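Local coordinates for protein nicotinate phosphoribosyltransferase (Vibrio cholerae, PDB 4HL7) that probably makes nicotinate ribonucleotide from nicotinate and phosphoribosyl diphosphate, with ATP spent, as a step in NAD biosynthesis, at residues A153-K158 / N355-W360; K158-K163 / L199-Q204; F179-M184 / L327-A332. All coordinates share one frame; numbering follows the deposited sequence.

Interaction 1 of 3, residues A153-K158 / N355-W360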
# COMPACT_ATOMS: atom_id res chain seq x y z
N ALA A 153 -22.51 15.96 2.15
CA ALA A 153 -22.33 14.55 2.52
C ALA A 153 -22.68 13.58 1.37
O ALA A 153 -22.12 12.50 1.31
CB ALA A 153 -23.09 14.21 3.80
N ASP A 154 -23.54 13.99 0.44
CA ASP A 154 -23.83 13.09 -0.67
C ASP A 154 -22.88 13.21 -1.87
O ASP A 154 -23.00 12.46 -2.81
CB ASP A 154 -25.28 13.24 -1.13
CG ASP A 154 -25.66 14.67 -1.45
OD1 ASP A 154 -24.78 15.48 -1.82
OD2 ASP A 154 -26.87 14.98 -1.33
N LEU A 155 -21.94 14.15 -1.82
CA LEU A 155 -21.00 14.33 -2.95
C LEU A 155 -20.13 13.12 -3.29
O LEU A 155 -20.04 12.75 -4.44
CB LEU A 155 -20.12 15.57 -2.76
CG LEU A 155 -19.20 15.90 -3.95
CD1 LEU A 155 -20.00 16.12 -5.24
CD2 LEU A 155 -18.42 17.15 -3.63
N PRO A 156 -19.47 12.48 -2.28
CA PRO A 156 -18.60 11.40 -2.67
C PRO A 156 -19.34 10.30 -3.42
O PRO A 156 -18.83 9.80 -4.43
CB PRO A 156 -18.02 10.88 -1.33
CG PRO A 156 -18.20 12.03 -0.38
CD PRO A 156 -19.42 12.77 -0.84
N LEU A 157 -20.56 9.95 -3.00
CA LEU A 157 -21.26 8.90 -3.72
C LEU A 157 -21.82 9.39 -5.08
O LEU A 157 -21.89 8.58 -6.03
CB LEU A 157 -22.36 8.26 -2.88
CG LEU A 157 -21.93 7.24 -1.82
CD1 LEU A 157 -23.19 6.75 -1.09
CD2 LEU A 157 -21.14 6.09 -2.44
N LYS A 158 -22.16 10.67 -5.19
CA LYS A 158 -22.64 11.19 -6.50
C LYS A 158 -21.51 11.04 -7.49
O LYS A 158 -21.72 10.69 -8.66
CB LYS A 158 -23.11 12.68 -6.44
CG LYS A 158 -24.53 12.89 -5.91
CD LYS A 158 -25.04 14.33 -6.11
N ASN A 355 -11.11 8.85 -2.19
CA ASN A 355 -10.80 10.25 -1.89
C ASN A 355 -10.83 11.11 -3.15
O ASN A 355 -9.84 11.75 -3.50
CB ASN A 355 -9.42 10.33 -1.23
CG ASN A 355 -9.28 11.57 -0.36
OD1 ASN A 355 -10.03 12.52 -0.48
ND2 ASN A 355 -8.30 11.57 0.50
N ASP A 356 -11.99 11.15 -3.77
CA ASP A 356 -12.15 11.89 -5.02
C ASP A 356 -13.45 12.70 -4.91
O ASP A 356 -14.54 12.13 -4.78
CB ASP A 356 -12.20 10.92 -6.21
CG ASP A 356 -12.36 11.68 -7.57
OD1 ASP A 356 -12.41 11.05 -8.66
OD2 ASP A 356 -12.39 12.93 -7.50
N LEU A 357 -13.32 14.03 -4.93
CA LEU A 357 -14.50 14.91 -4.84
C LEU A 357 -14.66 15.68 -6.15
O LEU A 357 -15.37 16.69 -6.22
CB LEU A 357 -14.37 15.93 -3.68
CG LEU A 357 -14.27 15.26 -2.29
CD1 LEU A 357 -14.23 16.32 -1.19
CD2 LEU A 357 -15.50 14.38 -2.14
N ALA A 358 -14.02 15.16 -7.19
CA ALA A 358 -14.11 15.73 -8.52
C ALA A 358 -13.79 17.25 -8.48
O ALA A 358 -14.49 18.04 -9.07
CB ALA A 358 -15.49 15.46 -9.14
N ASN A 359 -12.74 17.63 -7.77
CA ASN A 359 -12.26 19.01 -7.80
C ASN A 359 -13.22 19.98 -7.15
O ASN A 359 -13.17 21.17 -7.41
CB ASN A 359 -11.98 19.48 -9.25
CG ASN A 359 -10.88 18.68 -9.92
OD1 ASN A 359 -9.98 18.17 -9.25
ND2 ASN A 359 -10.95 18.57 -11.25
N TRP A 360 -14.14 19.47 -6.33
CA TRP A 360 -15.05 20.29 -5.58
C TRP A 360 -14.36 21.51 -4.96
O TRP A 360 -13.35 21.36 -4.33
CB TRP A 360 -15.71 19.47 -4.48
CG TRP A 360 -16.78 20.28 -3.77
CD1 TRP A 360 -18.05 20.60 -4.23
CD2 TRP A 360 -16.69 20.89 -2.44
NE1 TRP A 360 -18.74 21.36 -3.30
CE2 TRP A 360 -17.98 21.53 -2.18
CE3 TRP A 360 -15.72 20.93 -1.46
CZ2 TRP A 360 -18.24 22.21 -1.02
CZ3 TRP A 360 -15.99 21.60 -0.28
CH2 TRP A 360 -17.23 22.23 -0.06
O HOH W 1 -16.09 9.88 -4.74
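Pro156 O and Asp356 O are bridged by one water. It stands 2.7 Å from Asp356 O and 2.8 Å from Pro156 O. No direct hydrogen bond joins the two segments, and the polar link between them passes through this water. The apolar part is made by Leu155 and Pro156, in the first turn of helix 155-174. With chi1 of Leu155 extended at -175°, its methyl CD2 is carried out to Trp360. Leu155 CD2 approaches the indole at a slant, 3.5 Å from Trp360 CD1. The same methyl is 4.2 Å from Leu357 CB. Next to it the proline ring lies alongside Leu357, both pointing the same way, with Pro156 CG 4.0 Å from Leu357 CD2. The loop 355-360 has its own braces. Asp356 OD2 accepts from Ala358 N at 2.8 Å, an Asx turn. Leu357 to Trp360 then form a type I' turn. Asp356 OD1 meets Lys163, about two turns further along helix 155-174, in a salt bridge. A small, partly buried apolar patch thus joins the helix start to the turned loop. Pro156 O and Asp356 O are both acceptors, so a water between them is needed to link them.

Interaction 2 of 3, residues K158-K163 / L199-Q204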
# COMPACT_ATOMS: atom_id res chain seq x y z
N LYS A 158 -22.16 10.67 -5.19
CA LYS A 158 -22.64 11.19 -6.50
C LYS A 158 -21.51 11.04 -7.49
O LYS A 158 -21.72 10.69 -8.66
CB LYS A 158 -23.11 12.68 -6.44
CG LYS A 158 -24.53 12.89 -5.91
CD LYS A 158 -25.04 14.33 -6.11
N VAL A 159 -20.29 11.35 -7.04
CA VAL A 159 -19.13 11.34 -7.93
C VAL A 159 -18.87 9.90 -8.36
O VAL A 159 -18.60 9.62 -9.55
CB VAL A 159 -17.85 11.89 -7.21
CG1 VAL A 159 -16.60 11.56 -8.04
CG2 VAL A 159 -17.98 13.38 -6.98
N LEU A 160 -18.94 8.99 -7.40
CA LEU A 160 -18.67 7.58 -7.73
C LEU A 160 -19.74 7.05 -8.69
O LEU A 160 -19.44 6.34 -9.67
CB LEU A 160 -18.60 6.73 -6.48
CG LEU A 160 -18.35 5.23 -6.73
CD1 LEU A 160 -17.05 4.94 -7.50
CD2 LEU A 160 -18.32 4.51 -5.37
N LYS A 161 -21.00 7.39 -8.42
CA LYS A 161 -22.11 6.89 -9.26
C LYS A 161 -21.94 7.30 -10.74
O LYS A 161 -22.13 6.48 -11.64
CB LYS A 161 -23.45 7.33 -8.68
CG LYS A 161 -23.85 6.51 -7.45
CD LYS A 161 -25.01 7.17 -6.72
CE LYS A 161 -25.35 6.49 -5.39
NZ LYS A 161 -26.68 7.04 -4.99
N THR A 162 -21.52 8.55 -10.97
CA THR A 162 -21.29 9.06 -12.31
C THR A 162 -20.14 8.29 -12.99
O THR A 162 -20.23 7.97 -14.16
CB THR A 162 -20.91 10.55 -12.28
OG1 THR A 162 -21.97 11.28 -11.65
CG2 THR A 162 -20.78 11.06 -13.69
N LYS A 163 -19.05 8.04 -12.27
CA LYS A 163 -17.94 7.27 -12.82
C LYS A 163 -18.40 5.83 -13.14
O LYS A 163 -18.02 5.24 -14.19
CB LYS A 163 -16.73 7.21 -11.84
CG LYS A 163 -16.15 8.59 -11.60
CD LYS A 163 -14.85 8.67 -10.79
CE LYS A 163 -14.95 8.17 -9.40
NZ LYS A 163 -13.62 8.56 -8.71
N LEU A 199 -17.39 1.26 -0.70
CA LEU A 199 -17.38 -0.18 -0.86
C LEU A 199 -18.83 -0.73 -0.98
O LEU A 199 -19.10 -1.59 -1.81
CB LEU A 199 -16.57 -0.86 0.30
CG LEU A 199 -15.04 -0.78 0.11
CD1 LEU A 199 -14.36 -1.19 1.39
CD2 LEU A 199 -14.68 -1.78 -0.97
N ALA A 200 -19.75 -0.23 -0.13
CA ALA A 200 -21.16 -0.61 -0.20
C ALA A 200 -21.71 -0.38 -1.62
O ALA A 200 -22.44 -1.22 -2.17
CB ALA A 200 -21.99 0.18 0.82
N CYS A 201 -21.35 0.75 -2.23
CA CYS A 201 -21.88 1.10 -3.54
C CYS A 201 -21.28 0.18 -4.63
O CYS A 201 -22.00 -0.35 -5.49
CB CYS A 201 -21.57 2.57 -3.80
SG CYS A 201 -21.88 3.17 -5.48
N LEU A 202 -19.95 -0.03 -4.60
CA LEU A 202 -19.31 -0.97 -5.52
C LEU A 202 -19.94 -2.34 -5.44
O LEU A 202 -20.24 -2.96 -6.46
CB LEU A 202 -17.82 -1.07 -5.23
CG LEU A 202 -17.01 0.20 -5.43
CD1 LEU A 202 -15.58 -0.02 -4.90
CD2 LEU A 202 -17.03 0.73 -6.87
N LYS A 203 -20.16 -2.82 -4.22
CA LYS A 203 -20.76 -4.11 -4.05
C LYS A 203 -22.19 -4.15 -4.67
O LYS A 203 -22.56 -5.13 -5.30
CB LYS A 203 -20.79 -4.48 -2.58
CG LYS A 203 -21.73 -5.65 -2.31
CD LYS A 203 -21.37 -6.43 -1.06
CE LYS A 203 -22.22 -7.71 -1.02
NZ LYS A 203 -22.36 -8.24 0.37
N GLN A 204 -22.94 -3.08 -4.49
CA GLN A 204 -24.28 -3.00 -5.05
C GLN A 204 -24.32 -2.82 -6.58
O GLN A 204 -25.15 -3.42 -7.24
CB GLN A 204 -25.08 -1.93 -4.33
CG GLN A 204 -26.38 -1.56 -5.04
CD GLN A 204 -26.81 -0.16 -4.69
OE1 GLN A 204 -27.20 0.10 -3.54
NE2 GLN A 204 -26.70 0.76 -5.65
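Cys201 SG rests against methyl CD2 of Leu160, 3.8 Å away, and this is the closest approach between the two segments. CB of the cysteine also reaches that methyl, at 4.1 Å. The other methyl of the leucine turns to the next residue: Leu160 CD1 is 4.3 Å from Leu202 CD2. Leu160 thus splits its two branches between neighbouring side chains. Lys161 joins from the border of the contact, where its CG lies 4.3 Å from Cys201 SG; the rest of the chain leads away. No hydrogen bond crosses.

The next shell lies mostly on helix 155-174 itself. Leu157 and Leu164 also touch Cys201, and Leu164 touches Leu202. Leu157, Leu160 and Leu164 are spaced three and four residues apart, so they form one apolar stripe facing helix 192-205. Further out, Lys163 makes a cation-pi contact with Phe352 and a hydrogen bond from its NZ to Phe352 O. On the far helix, Leu199 and Ala200 pack on helix 216-222.

The axes of the two short segments run in the same general direction, inclined at 27°, and pass 10.8 Å apart. At that spacing Leu160 fills the interval between the backbones. Helix 192-205 connects the neighbouring parallel strands 181-183 and 210-213, as in a beta-alpha-beta crossover. Helix 155-174 packs beside it. Such a helical layer outside parallel strands is typical of the alpha/beta barrel-like domain of this phosphoribosyltransferase family.

Interaction 3 of 3, residues F179-M184 / L327-A332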
# COMPACT_ATOMS: atom_id res chain seq x y z
N PHE A 179 -12.51 -6.52 -17.12
CA PHE A 179 -12.34 -5.49 -16.09
C PHE A 179 -12.50 -6.16 -14.70
O PHE A 179 -13.46 -6.91 -14.45
CB PHE A 179 -13.36 -4.35 -16.25
CG PHE A 179 -13.28 -3.30 -15.16
CD1 PHE A 179 -12.21 -2.36 -15.13
CD2 PHE A 179 -14.20 -3.29 -14.13
CE1 PHE A 179 -12.11 -1.43 -14.10
CE2 PHE A 179 -14.14 -2.32 -13.11
CZ PHE A 179 -13.06 -1.41 -13.09
N SER A 180 -11.54 -5.90 -13.80
CA SER A 180 -11.55 -6.46 -12.44
C SER A 180 -10.97 -5.38 -11.49
O SER A 180 -9.94 -4.79 -11.81
CB SER A 180 -10.59 -7.62 -12.39
OG SER A 180 -10.57 -8.12 -11.08
N LEU A 181 -11.62 -5.16 -10.35
CA LEU A 181 -11.27 -4.04 -9.48
C LEU A 181 -10.90 -4.60 -8.09
O LEU A 181 -11.63 -5.43 -7.53
CB LEU A 181 -12.50 -3.08 -9.36
CG LEU A 181 -12.33 -1.80 -8.54
CD1 LEU A 181 -11.14 -1.00 -9.06
CD2 LEU A 181 -13.57 -0.92 -8.63
N THR A 182 -9.74 -4.20 -7.58
CA THR A 182 -9.40 -4.53 -6.20
C THR A 182 -9.35 -3.21 -5.42
O THR A 182 -8.57 -2.29 -5.75
CB THR A 182 -8.04 -5.20 -6.10
OG1 THR A 182 -8.06 -6.43 -6.86
CG2 THR A 182 -7.76 -5.57 -4.63
N GLU A 183 -10.21 -3.07 -4.43
CA GLU A 183 -10.24 -1.79 -3.73
C GLU A 183 -9.04 -1.68 -2.78
O GLU A 183 -8.80 -2.59 -2.02
CB GLU A 183 -11.57 -1.66 -3.00
CG GLU A 183 -11.80 -0.28 -2.43
CD GLU A 183 -11.12 -0.06 -1.04
OE1 GLU A 183 -10.84 -1.03 -0.28
OE2 GLU A 183 -10.84 1.12 -0.72
N MSE A 184 -8.32 -0.56 -2.80
CA MSE A 184 -7.07 -0.45 -2.03
C MSE A 184 -6.99 0.96 -1.52
O MSE A 184 -5.91 1.52 -1.44
CB MSE A 184 -5.79 -0.78 -2.84
CG MSE A 184 -5.68 -2.23 -3.20
SE MSE A 184 -3.90 -2.37 -4.14
CE MSE A 184 -4.23 -4.22 -4.44
N LEU A 327 -4.19 4.73 -10.67
CA LEU A 327 -5.17 4.50 -11.77
C LEU A 327 -6.45 5.28 -11.63
O LEU A 327 -6.86 5.61 -10.53
CB LEU A 327 -5.54 3.01 -11.79
CG LEU A 327 -4.28 2.24 -12.27
CD1 LEU A 327 -4.44 0.78 -11.90
CD2 LEU A 327 -4.00 2.37 -13.78
N ASP A 328 -7.13 5.44 -12.75
CA ASP A 328 -8.53 5.80 -12.81
C ASP A 328 -9.17 4.82 -13.81
O ASP A 328 -8.46 3.95 -14.39
CB ASP A 328 -8.71 7.26 -13.32
CG ASP A 328 -7.91 7.54 -14.59
OD1 ASP A 328 -7.16 8.57 -14.56
OD2 ASP A 328 -8.05 6.77 -15.63
N PHE A 329 -10.47 4.94 -14.02
CA PHE A 329 -11.16 3.84 -14.78
C PHE A 329 -10.78 3.88 -16.25
O PHE A 329 -10.69 2.84 -16.90
CB PHE A 329 -12.70 3.92 -14.67
CG PHE A 329 -13.28 3.51 -13.33
CD1 PHE A 329 -12.66 2.57 -12.50
CD2 PHE A 329 -14.53 4.02 -12.94
CE1 PHE A 329 -13.24 2.21 -11.28
CE2 PHE A 329 -15.15 3.64 -11.73
CZ PHE A 329 -14.51 2.73 -10.89
N ASP A 330 -10.56 5.10 -16.80
CA ASP A 330 -10.18 5.15 -18.20
C ASP A 330 -8.80 4.55 -18.46
O ASP A 330 -8.57 3.89 -19.47
CB ASP A 330 -10.36 6.57 -18.78
CG ASP A 330 -11.82 6.94 -18.86
OD1 ASP A 330 -12.57 6.22 -19.58
OD2 ASP A 330 -12.26 7.87 -18.17
N GLN A 331 -7.87 4.77 -17.56
CA GLN A 331 -6.59 4.05 -17.64
C GLN A 331 -6.78 2.49 -17.55
O GLN A 331 -6.14 1.71 -18.28
CB GLN A 331 -5.70 4.50 -16.50
CG GLN A 331 -5.05 5.90 -16.62
CD GLN A 331 -4.09 6.17 -15.42
OE1 GLN A 331 -3.11 5.48 -15.24
NE2 GLN A 331 -4.42 7.17 -14.61
N ALA A 332 -7.68 2.07 -16.69
CA ALA A 332 -7.88 0.65 -16.44
C ALA A 332 -8.45 0.02 -17.72
O ALA A 332 -7.94 -1.02 -18.19
CB ALA A 332 -8.79 0.45 -15.26
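Phe179 meets Phe329 and Ala332, and its side chain can be followed from CB outward. CB points toward helix 329-339. From there CG continues opposite the backbone N (chi1 177°), so that the ring reaches across the gap and makes its contacts at its far end. CE1 is 4.0 Å from Ala332 CB, and that methyl sits at the ring edge, in the plane. CZ, the tip, is 4.0 Å from Phe329 CD1 and 4.1 Å from Phe329 CE1. The two rings form an offset edge-to-face pair, with the edge of Phe179 turned to the face of Phe329. Their planes stand at 89° and their centroids are 5.9 Å apart.

Leu181 adds a second touch from the same strand side. Its CD2 lies 4.1 Å from Phe329 CE1, at the edge of that ring and near its plane. Phe329 takes the offset edge of Phe179 toward its face and Leu181 at its edge, which should limit how it can turn. Phe352 makes a further edge-to-face pair with it. Leu167 of helix 155-174 touches both phenylalanines.

Asp328 is the N-cap of the helix that carries Phe329 and Ala332. Asp328 OD2 accepts from Gln331 N at 2.8 Å, nearly along the C-O axis. Gln331 NE2 gives a second hydrogen bond, to Asp328 OD1 at 3.1 Å, from above the carboxylate plane. Both oxygens are thus used to fasten the start of the helix.

All four touching residues are buried. Helix 329-339 is the crossover helix of a beta-alpha-beta unit between the neighbouring parallel strands 320-323 and 344-349. It packs on Leu181 and on Phe179 just before strand 181-183, as in the barrel-like domain of this family.

Overall arrangement
From the N terminus, helix 155-174 comes first and starts two contacts. Its beginning pairs with 355-360 in interaction 1, the longest loop closure, and both other contacts nest inside it. The next turn pairs with 199-204 in interaction 2. Strand 181-183 follows, and 179-184 reaches forward to 327-332 in interaction 3. Interactions 2 and 3 cross, because their segments alternate along the chain. Interactions 1 and 2 share Lys158 and touch through Asp356 and Lys163. Interactions 2 and 3 touch where Leu202 meets Leu181. Together they tie the late loop to the start of helix 155-174, and helices 155-174, 192-205 and 329-339 to the region of strand 181-183.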